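PDB 3CE2: putative peptidase from Chlamydophila abortus, which probably acts as a zinc-dependent oligopeptidase of the M3B family, cleaving a variety of small bioactive peptides. Local coordinates for residues A[417-428]-A[568-579]. Sequence-based numbering, arbitrary orientation.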
ATOM      1  N   GLN A 417      12.854  12.638  12.838  1.00 45.07           N
ATOM      2  CA  GLN A 417      12.092  13.744  12.247  1.00 38.12           C
ATOM      3  C   GLN A 417      11.220  14.471  13.245  1.00 40.45           C
ATOM      4  O   GLN A 417      10.802  13.905  14.255  1.00 44.57           O
ATOM      5  CB  GLN A 417      11.210  13.252  11.097  1.00 37.02           C
ATOM      6  CG  GLN A 417      11.964  12.528  10.046  1.00 32.82           C
ATOM      7  CD  GLN A 417      12.818  13.474   9.231  1.00 35.66           C
ATOM      8  OE1 GLN A 417      12.457  14.639   9.024  1.00 43.10           O
ATOM      9  NE2 GLN A 417      13.924  12.969   8.718  1.00 31.38           N
ATOM     10  N   PRO A 418      10.901  15.732  12.956  1.00 39.91           N
ATOM     11  CA  PRO A 418       9.940  16.289  13.879  1.00 38.75           C
ATOM     12  C   PRO A 418       8.545  15.712  13.554  1.00 45.63           C
ATOM     13  O   PRO A 418       8.364  15.014  12.535  1.00 44.38           O
ATOM     14  CB  PRO A 418      10.027  17.794  13.613  1.00 32.55           C
ATOM     15  CG  PRO A 418      10.472  17.902  12.191  1.00 38.98           C
ATOM     16  CD  PRO A 418      11.273  16.663  11.874  1.00 37.31           C
ATOM     17  N   PHE A 419       7.582  15.994  14.424  1.00 47.18           N
ATOM     18  CA  PHE A 419       6.282  15.333  14.395  1.00 43.52           C
ATOM     19  C   PHE A 419       5.632  15.497  13.049  1.00 43.24           C
ATOM     20  O   PHE A 419       5.126  14.548  12.471  1.00 43.58           O
ATOM     21  CB  PHE A 419       5.372  15.893  15.489  1.00 42.33           C
ATOM     22  CG  PHE A 419       3.937  15.525  15.326  1.00 43.05           C
ATOM     23  CD1 PHE A 419       3.485  14.261  15.685  1.00 47.23           C
ATOM     24  CD2 PHE A 419       3.033  16.431  14.808  1.00 39.22           C
ATOM     25  CE1 PHE A 419       2.143  13.908  15.529  1.00 43.96           C
ATOM     26  CE2 PHE A 419       1.689  16.082  14.650  1.00 46.08           C
ATOM     27  CZ  PHE A 419       1.248  14.817  15.009  1.00 41.97           C
ATOM     28  N   HIS A 420       5.665  16.705  12.523  1.00 43.47           N
ATOM     29  CA  HIS A 420       4.908  16.969  11.307  1.00 46.19           C
ATOM     30  C   HIS A 420       5.604  16.432  10.038  1.00 43.63           C
ATOM     31  O   HIS A 420       5.053  16.529   8.951  1.00 47.20           O
ATOM     32  CB  HIS A 420       4.660  18.472  11.181  1.00 47.28           C
ATOM     33  CG  HIS A 420       5.921  19.274  11.059  1.00 48.12           C
ATOM     34  ND1 HIS A 420       6.714  19.582  12.142  1.00 53.59           N
ATOM     35  CD2 HIS A 420       6.535  19.811   9.979  1.00 46.60           C
ATOM     36  CE1 HIS A 420       7.762  20.276  11.737  1.00 50.65           C
ATOM     37  NE2 HIS A 420       7.674  20.434  10.429  1.00 50.50           N
ATOM     38  N   ASP A 421       6.811  15.884  10.165  1.00 38.02           N
ATOM     39  CA  ASP A 421       7.546  15.440   8.992  1.00 38.13           C
ATOM     40  C   ASP A 421       7.769  13.957   9.077  1.00 36.18           C
ATOM     41  O   ASP A 421       8.306  13.364   8.161  1.00 47.75           O
ATOM     42  CB  ASP A 421       8.914  16.128   8.908  1.00 46.27           C
ATOM     43  CG  ASP A 421       8.885  17.443   8.139  1.00 48.62           C
ATOM     44  OD1 ASP A 421       7.797  17.940   7.779  1.00 54.44           O
ATOM     45  OD2 ASP A 421       9.980  17.994   7.888  1.00 57.87           O
ATOM     46  N   ALA A 422       7.345  13.348  10.168  1.00 37.88           N
ATOM     47  CA  ALA A 422       7.722  11.957  10.464  1.00 42.43           C
ATOM     48  C   ALA A 422       6.986  10.863   9.693  1.00 43.41           C
ATOM     49  O   ALA A 422       7.510   9.773   9.500  1.00 50.92           O
ATOM     50  CB  ALA A 422       7.597  11.702  11.942  1.00 40.34           C
ATOM     51  N   GLN A 423       5.761  11.133   9.278  1.00 43.54           N
ATOM     52  CA  GLN A 423       4.982  10.126   8.603  1.00 41.08           C
ATOM     53  C   GLN A 423       5.343  10.108   7.124  1.00 38.24           C
ATOM     54  O   GLN A 423       5.108  11.090   6.429  1.00 42.62           O
ATOM     55  CB  GLN A 423       3.486  10.422   8.764  1.00 40.87           C
ATOM     56  CG  GLN A 423       2.622   9.386   8.064  1.00 50.50           C
ATOM     57  CD  GLN A 423       2.999   7.962   8.491  1.00 54.05           C
ATOM     58  OE1 GLN A 423       3.607   7.196   7.723  1.00 51.79           O
ATOM     59  NE2 GLN A 423       2.684   7.624   9.741  1.00 50.00           N
ATOM     60  N   TYR A 424       5.908   9.009   6.629  1.00 41.22           N
ATOM     61  CA  TYR A 424       6.253   8.914   5.199  1.00 37.56           C
ATOM     62  C   TYR A 424       4.978   8.751   4.403  1.00 40.01           C
ATOM     63  O   TYR A 424       4.018   8.203   4.900  1.00 45.36           O
ATOM     64  CB  TYR A 424       7.207   7.766   4.944  1.00 39.22           C
ATOM     65  CG  TYR A 424       6.873   6.517   5.707  1.00 44.92           C
ATOM     66  CD1 TYR A 424       5.832   5.679   5.299  1.00 45.92           C
ATOM     67  CD2 TYR A 424       7.601   6.164   6.836  1.00 43.57           C
ATOM     68  CE1 TYR A 424       5.533   4.533   6.013  1.00 47.37           C
ATOM     69  CE2 TYR A 424       7.311   5.013   7.558  1.00 43.10           C
ATOM     70  CZ  TYR A 424       6.280   4.203   7.147  1.00 47.18           C
ATOM     71  OH  TYR A 424       5.998   3.056   7.880  1.00 47.81           O
ATOM     72  N   PRO A 425       4.944   9.236   3.162  1.00 42.86           N
ATOM     73  CA  PRO A 425       3.650   9.128   2.486  1.00 47.14           C
ATOM     74  C   PRO A 425       3.399   7.704   1.974  1.00 48.95           C
ATOM     75  O   PRO A 425       4.304   6.854   2.026  1.00 41.28           O
ATOM     76  CB  PRO A 425       3.793  10.095   1.306  1.00 42.65           C
ATOM     77  CG  PRO A 425       5.240  10.009   0.942  1.00 40.22           C
ATOM     78  CD  PRO A 425       5.974   9.825   2.292  1.00 45.60           C
ATOM     79  N   ILE A 426       2.179   7.461   1.489  1.00 53.00           N
ATOM     80  CA  ILE A 426       1.750   6.120   1.056  1.00 51.95           C
ATOM     81  C   ILE A 426       2.651   5.598  -0.060  1.00 49.69           C
ATOM     82  O   ILE A 426       3.044   4.435  -0.069  1.00 49.63           O
ATOM     83  CB  ILE A 426       0.285   6.120   0.569  1.00 54.54           C
ATOM     84  CG1 ILE A 426      -0.674   6.529   1.700  1.00 59.09           C
ATOM     85  CG2 ILE A 426      -0.096   4.751  -0.010  1.00 58.09           C
ATOM     86  CD1 ILE A 426      -1.000   5.404   2.709  1.00 62.18           C
ATOM     87  N   PHE A 427       2.976   6.482  -0.992  1.00 41.27           N
ATOM     88  CA  PHE A 427       3.903   6.183  -2.055  1.00 42.16           C
ATOM     89  C   PHE A 427       5.172   5.465  -1.557  1.00 43.37           C
ATOM     90  O   PHE A 427       5.801   4.755  -2.303  1.00 42.97           O
ATOM     91  CB  PHE A 427       4.274   7.494  -2.762  1.00 44.88           C
ATOM     92  CG  PHE A 427       5.148   7.315  -3.967  1.00 48.66           C
ATOM     93  CD1 PHE A 427       4.617   7.413  -5.243  1.00 44.21           C
ATOM     94  CD2 PHE A 427       6.500   7.041  -3.828  1.00 44.79           C
ATOM     95  CE1 PHE A 427       5.416   7.237  -6.354  1.00 41.20           C
ATOM     96  CE2 PHE A 427       7.288   6.860  -4.931  1.00 44.80           C
ATOM     97  CZ  PHE A 427       6.742   6.958  -6.201  1.00 43.11           C
ATOM     98  N   LEU A 428       5.572   5.651  -0.307  1.00 47.63           N
ATOM     99  CA  LEU A 428       6.809   5.006   0.156  1.00 45.80           C
ATOM    100  C   LEU A 428       6.560   3.909   1.181  1.00 43.56           C
ATOM    101  O   LEU A 428       7.493   3.280   1.654  1.00 46.52           O
ATOM    102  CB  LEU A 428       7.776   6.024   0.772  1.00 42.28           C
ATOM    103  CG  LEU A 428       8.372   7.202   0.000  1.00 41.53           C
ATOM    104  CD1 LEU A 428       9.213   8.030   0.969  1.00 38.67           C
ATOM    105  CD2 LEU A 428       9.228   6.724  -1.188  1.00 40.52           C
ATOM    106  N   LYS A 568      15.181   6.816   7.722  1.00 46.49           N
ATOM    107  CA  LYS A 568      15.177   7.908   8.706  1.00 38.26           C
ATOM    108  C   LYS A 568      14.623   9.211   8.150  1.00 39.31           C
ATOM    109  O   LYS A 568      14.625  10.229   8.847  1.00 33.01           O
ATOM    110  CB  LYS A 568      16.583   8.156   9.203  1.00 39.42           C
ATOM    111  CG  LYS A 568      17.194   6.901   9.762  1.00 47.34           C
ATOM    112  CD  LYS A 568      18.671   7.067  10.116  1.00 44.54           C
ATOM    113  CE  LYS A 568      19.314   5.678  10.225  1.00 47.54           C
ATOM    114  NZ  LYS A 568      20.472   5.660  11.137  1.00 44.97           N
ATOM    115  N   SER A 569      14.146   9.194   6.904  1.00 36.70           N
ATOM    116  CA  SER A 569      13.743  10.434   6.252  1.00 36.80           C
ATOM    117  C   SER A 569      12.295  10.792   6.491  1.00 39.01           C
ATOM    118  O   SER A 569      11.906  11.937   6.252  1.00 41.75           O
ATOM    119  CB  SER A 569      14.030  10.393   4.749  1.00 38.86           C
ATOM    120  OG  SER A 569      15.404  10.132   4.516  1.00 39.64           O
ATOM    121  N   GLY A 570      11.499   9.820   6.950  1.00 37.17           N
ATOM    122  CA  GLY A 570      10.063  10.027   7.116  1.00 30.05           C
ATOM    123  C   GLY A 570       9.431  10.660   5.895  1.00 33.43           C
ATOM    124  O   GLY A 570       9.676  10.248   4.758  1.00 32.73           O
ATOM    125  N   GLY A 571       8.629  11.689   6.117  1.00 37.34           N
ATOM    126  CA  GLY A 571       8.011  12.417   5.015  1.00 33.42           C
ATOM    127  C   GLY A 571       8.539  13.840   4.911  1.00 39.76           C
ATOM    128  O   GLY A 571       7.765  14.764   4.695  1.00 40.07           O
ATOM    129  N   SER A 572       9.857  14.020   5.038  1.00 37.10           N
ATOM    130  CA  SER A 572      10.452  15.361   5.074  1.00 39.46           C
ATOM    131  C   SER A 572      10.556  16.066   3.724  1.00 43.44           C
ATOM    132  O   SER A 572      10.890  17.243   3.650  1.00 50.69           O
ATOM    133  CB  SER A 572      11.826  15.324   5.738  1.00 35.71           C
ATOM    134  OG  SER A 572      12.605  14.268   5.235  1.00 36.79           O
ATOM    135  N   ASP A 573      10.253  15.362   2.653  1.00 41.14           N
ATOM    136  CA  ASP A 573      10.302  15.982   1.359  1.00 39.02           C
ATOM    137  C   ASP A 573       9.364  15.184   0.466  1.00 42.12           C
ATOM    138  O   ASP A 573       8.819  14.171   0.896  1.00 43.59           O
ATOM    139  CB  ASP A 573      11.732  15.904   0.843  1.00 40.93           C
ATOM    140  CG  ASP A 573      12.077  17.006  -0.155  1.00 50.60           C
ATOM    141  OD1 ASP A 573      11.182  17.715  -0.677  1.00 49.51           O
ATOM    142  OD2 ASP A 573      13.284  17.155  -0.427  1.00 56.64           O
ATOM    143  N   PHE A 574       9.173  15.633  -0.767  1.00 40.13           N
ATOM    144  CA  PHE A 574       8.463  14.845  -1.765  1.00 38.50           C
ATOM    145  C   PHE A 574       9.119  13.493  -1.925  1.00 37.70           C
ATOM    146  O   PHE A 574      10.342  13.381  -1.870  1.00 45.76           O
ATOM    147  CB  PHE A 574       8.425  15.592  -3.099  1.00 37.12           C
ATOM    148  CG  PHE A 574       7.634  16.868  -3.031  1.00 41.40           C
ATOM    149  CD1 PHE A 574       6.257  16.834  -2.768  1.00 37.32           C
ATOM    150  CD2 PHE A 574       8.262  18.104  -3.157  1.00 37.61           C
ATOM    151  CE1 PHE A 574       5.525  18.005  -2.666  1.00 33.77           C
ATOM    152  CE2 PHE A 574       7.519  19.281  -3.064  1.00 34.53           C
ATOM    153  CZ  PHE A 574       6.162  19.231  -2.813  1.00 30.20           C
ATOM    154  N   PRO A 575       8.310  12.454  -2.121  1.00 38.65           N
ATOM    155  CA  PRO A 575       8.842  11.073  -2.154  1.00 38.15           C
ATOM    156  C   PRO A 575       9.979  10.823  -3.154  1.00 38.14           C
ATOM    157  O   PRO A 575      10.921  10.099  -2.831  1.00 40.85           O
ATOM    158  CB  PRO A 575       7.620  10.217  -2.505  1.00 35.51           C
ATOM    159  CG  PRO A 575       6.544  11.206  -3.000  1.00 34.13           C
ATOM    160  CD  PRO A 575       6.848  12.516  -2.327  1.00 33.83           C
ATOM    161  N   LEU A 576       9.909  11.396  -4.354  1.00 41.38           N
ATOM    162  CA  LEU A 576      11.007  11.156  -5.302  1.00 42.02           C
ATOM    163  C   LEU A 576      12.287  11.830  -4.834  1.00 43.30           C
ATOM    164  O   LEU A 576      13.387  11.287  -5.019  1.00 49.40           O
ATOM    165  CB  LEU A 576      10.669  11.591  -6.729  1.00 40.49           C
ATOM    166  CG  LEU A 576       9.477  10.909  -7.419  1.00 47.56           C
ATOM    167  CD1 LEU A 576       9.311  11.454  -8.819  1.00 42.82           C
ATOM    168  CD2 LEU A 576       9.530   9.360  -7.406  1.00 39.02           C
ATOM    169  N   GLU A 577      12.147  13.010  -4.234  1.00 42.12           N
ATOM    170  CA  GLU A 577      13.291  13.709  -3.664  1.00 44.08           C
ATOM    171  C   GLU A 577      13.926  12.907  -2.537  1.00 43.52           C
ATOM    172  O   GLU A 577      15.149  12.760  -2.501  1.00 46.36           O
ATOM    173  CB  GLU A 577      12.919  15.113  -3.207  1.00 44.60           C
ATOM    174  CG  GLU A 577      12.659  16.026  -4.386  1.00 57.43           C
ATOM    175  CD  GLU A 577      13.870  16.067  -5.327  1.00 68.32           C
ATOM    176  OE1 GLU A 577      15.006  16.272  -4.820  1.00 65.58           O
ATOM    177  OE2 GLU A 577      13.695  15.869  -6.562  1.00 73.39           O
ATOM    178  N   ILE A 578      13.103  12.357  -1.646  1.00 36.59           N
ATOM    179  CA  ILE A 578      13.619  11.503  -0.581  1.00 37.65           C
ATOM    180  C   ILE A 578      14.414  10.350  -1.177  1.00 38.29           C
ATOM    181  O   ILE A 578      15.473   9.968  -0.691  1.00 42.37           O
ATOM    182  CB  ILE A 578      12.501  10.903   0.254  1.00 35.97           C
ATOM    183  CG1 ILE A 578      11.951  11.946   1.222  1.00 38.57           C
ATOM    184  CG2 ILE A 578      13.020   9.693   1.027  1.00 34.92           C
ATOM    185  CD1 ILE A 578      10.704  11.447   2.016  1.00 39.88           C
ATOM    186  N   LEU A 579      13.888   9.786  -2.246  1.00 41.39           N
ATOM    187  CA  LEU A 579      14.563   8.701  -2.893  1.00 38.98           C
ATOM    188  C   LEU A 579      15.840   9.178  -3.563  1.00 40.39           C
ATOM    189  O   LEU A 579      16.858   8.502  -3.463  1.00 41.31           O
ATOM    190  CB  LEU A 579      13.634   8.053  -3.904  1.00 43.10           C
ATOM    191  CG  LEU A 579      12.518   7.228  -3.287  1.00 42.30           C
ATOM    192  CD1 LEU A 579      11.618   6.683  -4.393  1.00 41.75           C
ATOM    193  CD2 LEU A 579      13.154   6.099  -2.545  1.00 36.84           C
TER
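Where the loop 417-428 runs past the turn at Gly570 and Gly571, Tyr424 and Gly571 have the closest CA atoms across the contact, 3.9 Å apart, and Gly571 N donates to Asp421 O over 2.7 Å. The bond bends at the hydrogen (145°), and the donor sits 18° off the carbonyl plane. Gly570 leaves the preceding helix with positive phi, and Gly571 CA makes a C-H...O contact with Gln423 O at 3.5 Å.

One side chain extends the polar half. Gln417, bent at chi2 (-72°), turns its amide so that NE2 meets Lys568 O at 2.8 Å, nearly straight, in the carbonyl plane and on a lone pair. The bond also lies close to the amide's own plane, which should help to hold the amide in that rotation. Gln417 OE1 rests against Ser572 CB, while Ser572 OG turns back to Ser569 O, an acceptor that also receives Ser572 N.

Farther along, the contact becomes apolar. Phe427 CD2 lies 3.6 Å from Pro575 CB in the first turn of helix 575-581, Phe427 CZ reaches Leu576 CD2, and Leu579 CD1 approaches the ring edge. Leu428 splits its branches, CD1 to Ile578 CD1 and CD2 to Leu579 CG, both at 3.9 Å.

Tyr424 carries its ring away from the turn to stack on His409, near the zinc ligand His406 of the HExxH helix. The loop leading to the third ligand, Glu430, illustrates a division of labour: directional hydrogen bonds to backbone carbonyls, one from a backbone N-H and one from a side-chain amide, position it against the turn after helix 559-567, while nondirectional apolar contacts bury the adjoining surface at the start of helix 575-581.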